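Local coordinates for protein alpha-amylase (Eisenia fetida, PDB 6M4K) that probably hydrolyses internal alpha-1,4-glucosidic linkages in starch-like polysaccharides, as a calcium-binding member of glycoside hydrolase family 13, at residues F319-A322 with N323-K326; E31-C34 with Q35-A38; I383-H386 with R387-E390. All coordinates share one frame; numbering follows the deposited sequence.

Contact 1 (F319-A322 with N323-K326). With SO4 (sulfate ion), chain F.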
loop_
_atom_site.group_PDB
_atom_site.type_symbol
_atom_site.label_atom_id
_atom_site.label_comp_id
_atom_site.label_asym_id
_atom_site.label_seq_id
_atom_site.Cartn_x
_atom_site.Cartn_y
_atom_site.Cartn_z
ATOM N N PHE A 319 -9.361 -9.096 1.013
ATOM C CA PHE A 319 -9.499 -10.224 1.935
ATOM C C PHE A 319 -10.889 -10.861 1.881
ATOM O O PHE A 319 -11.043 -12.005 2.321
ATOM C CB PHE A 319 -9.140 -9.813 3.371
ATOM C CG PHE A 319 -10.123 -8.868 4.009
ATOM C CD1 PHE A 319 -11.210 -9.360 4.725
ATOM C CD2 PHE A 319 -9.948 -7.502 3.926
ATOM C CE1 PHE A 319 -12.110 -8.505 5.322
ATOM C CE2 PHE A 319 -10.850 -6.633 4.529
ATOM C CZ PHE A 319 -11.941 -7.144 5.232
ATOM N N PHE A 320 -11.891 -10.160 1.346
ATOM C CA PHE A 320 -13.207 -10.773 1.164
ATOM C C PHE A 320 -13.200 -11.848 0.082
ATOM O O PHE A 320 -14.104 -12.692 0.055
ATOM C CB PHE A 320 -14.261 -9.700 0.858
ATOM C CG PHE A 320 -14.732 -8.933 2.067
ATOM C CD1 PHE A 320 -15.577 -9.526 2.990
ATOM C CD2 PHE A 320 -14.359 -7.612 2.265
ATOM C CE1 PHE A 320 -16.022 -8.818 4.098
ATOM C CE2 PHE A 320 -14.800 -6.906 3.365
ATOM C CZ PHE A 320 -15.635 -7.507 4.280
ATOM N N GLU A 321 -12.216 -11.834 -0.820
ATOM C CA GLU A 321 -12.045 -12.877 -1.820
ATOM C C GLU A 321 -10.700 -13.544 -1.554
ATOM O O GLU A 321 -9.784 -13.481 -2.377
ATOM C CB GLU A 321 -12.094 -12.280 -3.235
ATOM C CG GLU A 321 -13.374 -11.492 -3.554
ATOM C CD GLU A 321 -13.361 -10.062 -3.022
ATOM O OE1 GLU A 321 -12.279 -9.426 -3.028
ATOM O OE2 GLU A 321 -14.424 -9.569 -2.580
ATOM N N ALA A 322 -10.581 -14.195 -0.395
ATOM C CA ALA A 322 -9.268 -14.511 0.160
ATOM C C ALA A 322 -8.458 -15.437 -0.737
ATOM O O ALA A 322 -7.239 -15.260 -0.877
ATOM C CB ALA A 322 -9.428 -15.118 1.554
ATOM N N ASN A 323 -9.094 -16.443 -1.343
ATOM C CA ASN A 323 -8.324 -17.398 -2.133
ATOM C C ASN A 323 -7.710 -16.731 -3.356
ATOM O O ASN A 323 -6.519 -16.897 -3.639
ATOM C CB ASN A 323 -9.200 -18.586 -2.543
ATOM C CG ASN A 323 -8.382 -19.787 -2.957
ATOM O OD1 ASN A 323 -7.481 -20.218 -2.232
ATOM N ND2 ASN A 323 -8.673 -20.324 -4.137
ATOM N N MET A 324 -8.517 -15.969 -4.092
ATOM C CA MET A 324 -8.002 -15.245 -5.250
ATOM C C MET A 324 -7.009 -14.168 -4.833
ATOM O O MET A 324 -6.022 -13.924 -5.531
ATOM C CB MET A 324 -9.161 -14.607 -6.001
ATOM C CG MET A 324 -10.025 -15.615 -6.745
ATOM S SD MET A 324 -11.224 -14.809 -7.825
ATOM C CE MET A 324 -12.315 -14.113 -6.616
ATOM N N TYR A 325 -7.270 -13.500 -3.713
ATOM C CA TYR A 325 -6.359 -12.473 -3.212
ATOM C C TYR A 325 -4.978 -13.039 -2.929
ATOM O O TYR A 325 -3.961 -12.396 -3.220
ATOM C CB TYR A 325 -6.957 -11.930 -1.928
ATOM C CG TYR A 325 -6.313 -10.717 -1.307
ATOM C CD1 TYR A 325 -6.325 -9.480 -1.943
ATOM C CD2 TYR A 325 -5.779 -10.783 -0.031
ATOM C CE1 TYR A 325 -5.784 -8.350 -1.333
ATOM C CE2 TYR A 325 -5.240 -9.665 0.581
ATOM C CZ TYR A 325 -5.238 -8.459 -0.077
ATOM O OH TYR A 325 -4.726 -7.366 0.576
ATOM N N LYS A 326 -4.914 -14.239 -2.361
ATOM C CA LYS A 326 -3.620 -14.857 -2.105
ATOM C C LYS A 326 -2.915 -15.220 -3.403
ATOM O O LYS A 326 -1.685 -15.133 -3.489
ATOM C CB LYS A 326 -3.788 -16.094 -1.225
ATOM C CG LYS A 326 -4.112 -15.765 0.218
ATOM C CD LYS A 326 -4.268 -17.033 1.035
ATOM C CE LYS A 326 -5.615 -17.671 0.797
ATOM N NZ LYS A 326 -5.792 -18.870 1.671
HETATM S S SO4 F . -12.528 -16.587 -3.064
HETATM O O1 SO4 F . -11.425 -15.916 -3.749
HETATM O O2 SO4 F . -12.956 -17.714 -3.885
HETATM O O3 SO4 F . -12.049 -17.063 -1.764
HETATM O O4 SO4 F . -13.635 -15.656 -2.861
#
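Glu321 and Tyr325 mark the first turn of helix 322-334, which links the seventh and eighth strands of the (beta/alpha)8 barrel: Tyr325 N gives its hydrogen to Glu321 O at 2.8 Å with an N-H...O angle of 161°, and Lys326 N follows with a bond to Ala322 O at 2.9 Å. Glu321 is the N-cap residue, so the amides just after it point out of the helix end, and a sulfate, probably from the crystallisation liquor, uses two of them. Asn323 N reaches sulfate O3 at 3.0 Å, and Met324 N reaches O1 at 2.9 Å in a nearly straight bond (168°). The side chain of Met324 curls alongside O1 of the sulfate; a bend at its last torsion (chi3 -70°) brings CE back toward O1 and onto Glu321, whose CB lies 3.9 Å from that CE. An unbranched thioether suits this place, since it can curl without competing for the amides. Glu321 itself turns at chi2 and sends its carboxylate back along the chain, where OE1 accepts from Thr318 N. On the inner flank the backbone nitrogen of Phe319 stands 4.0 Å above the ring plane of Tyr325, over its centre, while the phenol OH bonds to Asp300. Lys326 folds over its own helix turn, with CE 3.4 Å from Ala322 O, before NZ runs on to a salt bridge with Glu390 and a hydrogen bond with Asn490. The side-chain amide of Asn323 is held by backbone atoms of Asn490 and Gly488. Lys326, the one basic residue of the two segments, does not meet the sulfate; main-chain N-H groups grip it, so the partial positive charge of the helix start is likely to contribute to holding a dianion here.

Contact 2 (E31-C34 with Q35-A38)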
loop_
_atom_site.group_PDB
_atom_site.type_symbol
_atom_site.label_atom_id
_atom_site.label_comp_id
_atom_site.label_asym_id
_atom_site.label_seq_id
_atom_site.Cartn_x
_atom_site.Cartn_y
_atom_site.Cartn_z
ATOM N N GLU A 31 4.336 -0.365 17.188
ATOM C CA GLU A 31 5.600 -0.506 17.897
ATOM C C GLU A 31 5.883 -1.964 18.249
ATOM O O GLU A 31 6.998 -2.458 18.038
ATOM C CB GLU A 31 5.585 0.370 19.147
ATOM C CG GLU A 31 6.898 0.336 19.909
ATOM C CD GLU A 31 6.935 1.268 21.098
ATOM O OE1 GLU A 31 5.918 1.907 21.405
ATOM O OE2 GLU A 31 8.011 1.359 21.728
ATOM N N ARG A 32 4.880 -2.673 18.775
ATOM C CA ARG A 32 5.060 -4.093 19.067
ATOM C C ARG A 32 5.207 -4.904 17.785
ATOM O O ARG A 32 6.035 -5.821 17.712
ATOM C CB ARG A 32 3.888 -4.618 19.893
ATOM C CG ARG A 32 3.702 -3.909 21.218
ATOM C CD ARG A 32 2.774 -4.673 22.142
ATOM N NE ARG A 32 2.203 -3.801 23.164
ATOM C CZ ARG A 32 1.048 -3.160 23.026
ATOM N NH1 ARG A 32 0.340 -3.303 21.913
ATOM N NH2 ARG A 32 0.594 -2.381 23.999
ATOM N N GLU A 33 4.422 -4.574 16.763
ATOM C CA GLU A 33 4.448 -5.338 15.525
ATOM C C GLU A 33 5.803 -5.276 14.833
ATOM O O GLU A 33 6.142 -6.185 14.074
ATOM C CB GLU A 33 3.350 -4.831 14.588
ATOM C CG GLU A 33 3.041 -5.776 13.441
ATOM C CD GLU A 33 2.330 -7.044 13.889
ATOM O OE1 GLU A 33 2.055 -7.206 15.104
ATOM O OE2 GLU A 33 2.027 -7.879 13.015
ATOM N N CYS A 34 6.588 -4.221 15.074
ATOM C CA CYS A 34 7.875 -4.107 14.397
ATOM C C CYS A 34 8.790 -5.290 14.689
ATOM O O CYS A 34 9.571 -5.677 13.819
ATOM C CB CYS A 34 8.531 -2.755 14.694
ATOM S SG CYS A 34 7.778 -1.457 13.681
ATOM N N GLN A 35 8.682 -5.904 15.870
ATOM C CA GLN A 35 9.481 -7.095 16.147
ATOM C C GLN A 35 9.080 -8.239 15.226
ATOM O O GLN A 35 9.935 -8.911 14.637
ATOM C CB GLN A 35 9.344 -7.517 17.611
ATOM C CG GLN A 35 10.246 -8.689 17.978
ATOM C CD GLN A 35 11.718 -8.348 17.839
ATOM O OE1 GLN A 35 12.276 -7.633 18.672
ATOM N NE2 GLN A 35 12.350 -8.843 16.782
ATOM N N TRP A 36 7.770 -8.490 15.111
ATOM C CA TRP A 36 7.278 -9.529 14.213
ATOM C C TRP A 36 7.680 -9.236 12.771
ATOM O O TRP A 36 8.138 -10.128 12.044
ATOM C CB TRP A 36 5.749 -9.647 14.348
ATOM C CG TRP A 36 5.200 -10.865 13.654
ATOM C CD1 TRP A 36 4.903 -12.077 14.227
ATOM C CD2 TRP A 36 4.921 -11.006 12.254
ATOM N NE1 TRP A 36 4.449 -12.950 13.268
ATOM C CE2 TRP A 36 4.452 -12.323 12.047
ATOM C CE3 TRP A 36 5.009 -10.142 11.154
ATOM C CZ2 TRP A 36 4.091 -12.805 10.781
ATOM C CZ3 TRP A 36 4.652 -10.615 9.900
ATOM C CH2 TRP A 36 4.201 -11.940 9.722
ATOM N N LEU A 37 7.517 -7.982 12.350
ATOM C CA LEU A 37 7.874 -7.593 10.994
ATOM C C LEU A 37 9.359 -7.792 10.723
ATOM O O LEU A 37 9.731 -8.286 9.656
ATOM C CB LEU A 37 7.479 -6.143 10.752
ATOM C CG LEU A 37 5.970 -5.920 10.701
ATOM C CD1 LEU A 37 5.649 -4.442 10.885
ATOM C CD2 LEU A 37 5.396 -6.421 9.387
ATOM N N ALA A 38 10.216 -7.402 11.671
ATOM C CA ALA A 38 11.651 -7.624 11.503
ATOM C C ALA A 38 11.970 -9.111 11.393
ATOM O O ALA A 38 12.748 -9.524 10.529
ATOM C CB ALA A 38 12.417 -6.983 12.664
HETATM O O HOH W 1 8.679 -4.438 18.945
HETATM O O HOH W 2 5.717 -8.611 17.773
#
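Glu33 lays its CG across Leu37 at about a right angle, 3.9 Å from CD1 of that leucine, one helical turn further on. Its CG is anti to the backbone N (chi1 -165°) and the chain bends at the next bond, which carries the carboxylate alongside Trp36, the two groups pointing the same way with their planes only 19° apart. The touch there is loose, Glu33 OE2 standing 4.2 Å from Trp36 CE3. Glutamate suits the place because its CG methylene packs on leucine while its buried acid end is satisfied from outside the helix, OE2 meeting His386 NE2 and Arg387 NE. Beneath these side chains the helix is regular on its inner flank: Leu37 N bonds to Glu33 O at 2.8 Å in a nearly straight line (169°), and Ala38 N bonds to Cys34 O at 2.8 Å. On the outer flank waters bridge the i to i+4 pairs, weakly on the amide side, and Gln35 N bonds three residues back, to Arg32 O at 3.2 Å. Water 1 donates to Glu31 O at 2.8 Å and links to Gln35 N; water 2 donates to Arg32 O at 2.8 Å and links to Trp36 N. The segments belong to helix 27-39, the crossover of the beta-alpha-beta unit between barrel strands 19-22 and 44-47. The Cys34-Cys91 disulfide and a hydrogen bond from Glu31 to Thr90 fasten it to helix 81-93, while Trp36 stacks on His40 and makes a cation-pi contact with Arg387, just before helix 389-401.

Contact 3 (I383-H386 with R387-E390)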
loop_
_atom_site.group_PDB
_atom_site.type_symbol
_atom_site.label_atom_id
_atom_site.label_comp_id
_atom_site.label_asym_id
_atom_site.label_seq_id
_atom_site.Cartn_x
_atom_site.Cartn_y
_atom_site.Cartn_z
ATOM N N ILE A 383 -7.729 -8.319 10.306
ATOM C CA ILE A 383 -7.482 -9.334 9.283
ATOM C C ILE A 383 -6.021 -9.777 9.281
ATOM O O ILE A 383 -5.720 -10.966 9.122
ATOM C CB ILE A 383 -7.926 -8.808 7.906
ATOM C CG1 ILE A 383 -9.387 -8.334 7.957
ATOM C CG2 ILE A 383 -7.701 -9.864 6.820
ATOM C CD1 ILE A 383 -10.403 -9.407 8.413
ATOM N N CYS A 384 -5.096 -8.819 9.414
ATOM C CA CYS A 384 -3.655 -9.093 9.495
ATOM C C CYS A 384 -3.128 -9.910 8.315
ATOM O O CYS A 384 -2.437 -10.910 8.495
ATOM C CB CYS A 384 -3.286 -9.760 10.817
ATOM S SG CYS A 384 -3.616 -8.746 12.261
ATOM N N GLU A 385 -3.457 -9.468 7.095
ATOM C CA GLU A 385 -2.992 -10.163 5.891
ATOM C C GLU A 385 -1.486 -10.394 5.902
ATOM O O GLU A 385 -1.000 -11.404 5.389
ATOM C CB GLU A 385 -3.350 -9.353 4.636
ATOM C CG GLU A 385 -4.837 -9.256 4.310
ATOM C CD GLU A 385 -5.491 -8.010 4.869
ATOM O OE1 GLU A 385 -5.262 -7.674 6.050
ATOM O OE2 GLU A 385 -6.237 -7.361 4.116
ATOM N N HIS A 386 -0.722 -9.438 6.431
ATOM C CA HIS A 386 0.731 -9.563 6.417
ATOM C C HIS A 386 1.216 -10.712 7.289
ATOM O O HIS A 386 2.347 -11.176 7.107
ATOM C CB HIS A 386 1.368 -8.248 6.868
ATOM C CG HIS A 386 1.109 -7.924 8.299
ATOM N ND1 HIS A 386 -0.117 -7.492 8.760
ATOM C CD2 HIS A 386 1.918 -7.998 9.381
ATOM C CE1 HIS A 386 -0.046 -7.305 10.065
ATOM N NE2 HIS A 386 1.177 -7.607 10.467
ATOM N N ARG A 387 0.379 -11.177 8.222
ATOM C CA ARG A 387 0.664 -12.345 9.047
ATOM C C ARG A 387 0.102 -13.649 8.488
ATOM O O ARG A 387 0.268 -14.696 9.127
ATOM C CB ARG A 387 0.139 -12.142 10.472
ATOM C CG ARG A 387 0.880 -11.117 11.318
ATOM C CD ARG A 387 0.795 -11.527 12.780
ATOM N NE ARG A 387 1.388 -10.571 13.703
ATOM C CZ ARG A 387 1.725 -10.887 14.948
ATOM N NH1 ARG A 387 1.537 -12.129 15.383
ATOM N NH2 ARG A 387 2.260 -9.980 15.755
ATOM N N TRP A 388 -0.569 -13.633 7.339
ATOM C CA TRP A 388 -0.989 -14.887 6.725
ATOM C C TRP A 388 0.238 -15.622 6.210
ATOM O O TRP A 388 1.109 -15.020 5.576
ATOM C CB TRP A 388 -1.920 -14.621 5.545
ATOM C CG TRP A 388 -3.250 -13.989 5.870
ATOM C CD1 TRP A 388 -3.686 -13.532 7.077
ATOM C CD2 TRP A 388 -4.311 -13.746 4.942
ATOM N NE1 TRP A 388 -4.967 -13.018 6.959
ATOM C CE2 TRP A 388 -5.367 -13.142 5.653
ATOM C CE3 TRP A 388 -4.469 -13.989 3.573
ATOM C CZ2 TRP A 388 -6.566 -12.786 5.043
ATOM C CZ3 TRP A 388 -5.657 -13.627 2.968
ATOM C CH2 TRP A 388 -6.690 -13.031 3.703
ATOM N N ARG A 389 0.294 -16.936 6.447
ATOM C CA ARG A 389 1.457 -17.708 6.020
ATOM C C ARG A 389 1.692 -17.577 4.520
ATOM O O ARG A 389 2.841 -17.490 4.066
ATOM C CB ARG A 389 1.303 -19.186 6.409
ATOM C CG ARG A 389 2.506 -20.063 6.027
ATOM C CD ARG A 389 2.199 -21.553 6.227
ATOM N NE ARG A 389 1.173 -21.941 5.269
ATOM C CZ ARG A 389 -0.112 -22.104 5.553
ATOM N NH1 ARG A 389 -0.561 -21.978 6.799
ATOM N NH2 ARG A 389 -0.950 -22.401 4.564
ATOM N N GLU A 390 0.617 -17.591 3.724
ATOM C CA GLU A 390 0.774 -17.484 2.281
ATOM C C GLU A 390 1.438 -16.169 1.900
ATOM O O GLU A 390 2.202 -16.116 0.926
ATOM C CB GLU A 390 -0.583 -17.631 1.592
ATOM C CG GLU A 390 -1.293 -18.972 1.868
ATOM C CD GLU A 390 -2.223 -18.957 3.080
ATOM O OE1 GLU A 390 -2.076 -18.109 3.987
ATOM O OE2 GLU A 390 -3.137 -19.812 3.122
#
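Trp388 folds its indole back over Glu385 because CG stands anti to its own carbonyl carbon and chi2 is close to zero (5°), while His386 takes the crowded position between backbone N and carbonyl carbon (chi1 67°), which brings its ring beneath Arg387. The result on the tryptophan side is a CH-pi contact: Glu385 CA lies 3.6 Å from the centroid of the five-membered ring, only 8° off its normal. Glu385 CG continues over the same face, above CZ2 of the six-membered ring, and its carboxylate goes on to Ser345. The same indole offers its N-H to the main chain, NE1 reaching Ile383 O at 3.1 Å from above the carbonyl plane. Ile383 CG2 lies alongside, 3.6 Å from Trp388 CZ2. A flat ring with one donor suits a place where a backbone CH offers itself to the face and Ile383 O to the N-H. Without the indole, as with an alanine here, Ile383 O would probably lose its donor and a gap open over Glu385 CA. On the other side Arg387 CG sits over one face of the imidazole, 4.0 Å from the centroid of the His386 ring. The guanidinium is turned almost perpendicular to that ring. Two i to i+3 bonds make this a short 3-10 turn before the helix: Arg387 N to Cys384 O at 2.8 Å and Trp388 N to Glu385 O at 3.0 Å. Cys384, in a left-handed conformation, is tied to Cys377 by a disulfide, and Trp388 is the N-cap of the helix that follows. The side-by-side packing keeps His386 NE2 and Arg387 NE together on one oxygen, Glu33 OE2, which is likely to favour the ionised glutamate.

In the fold
Along the chain the three contacts come in series, each a local stretch of eight residues and none nested in or crossing another. Contact 2 lies on helix 27-39, after the first barrel strand; contact 1 opens helix 322-334, between strands 295-297 and 339-344, the seventh and eighth; contact 3 turns the loop into helix 389-401. Contact 3 is the middle piece. It meets contact 2 through its histidine and arginine, and contact 1 through Phe319 packing on Ile383 and the Lys326-Glu390 salt bridge. Contacts 1 and 2, about 13 Å apart at their nearest atoms, do not touch. Thus the late turn at 383-390 bridges the helix that follows the first TIM-barrel strand and the one that leads into the eighth.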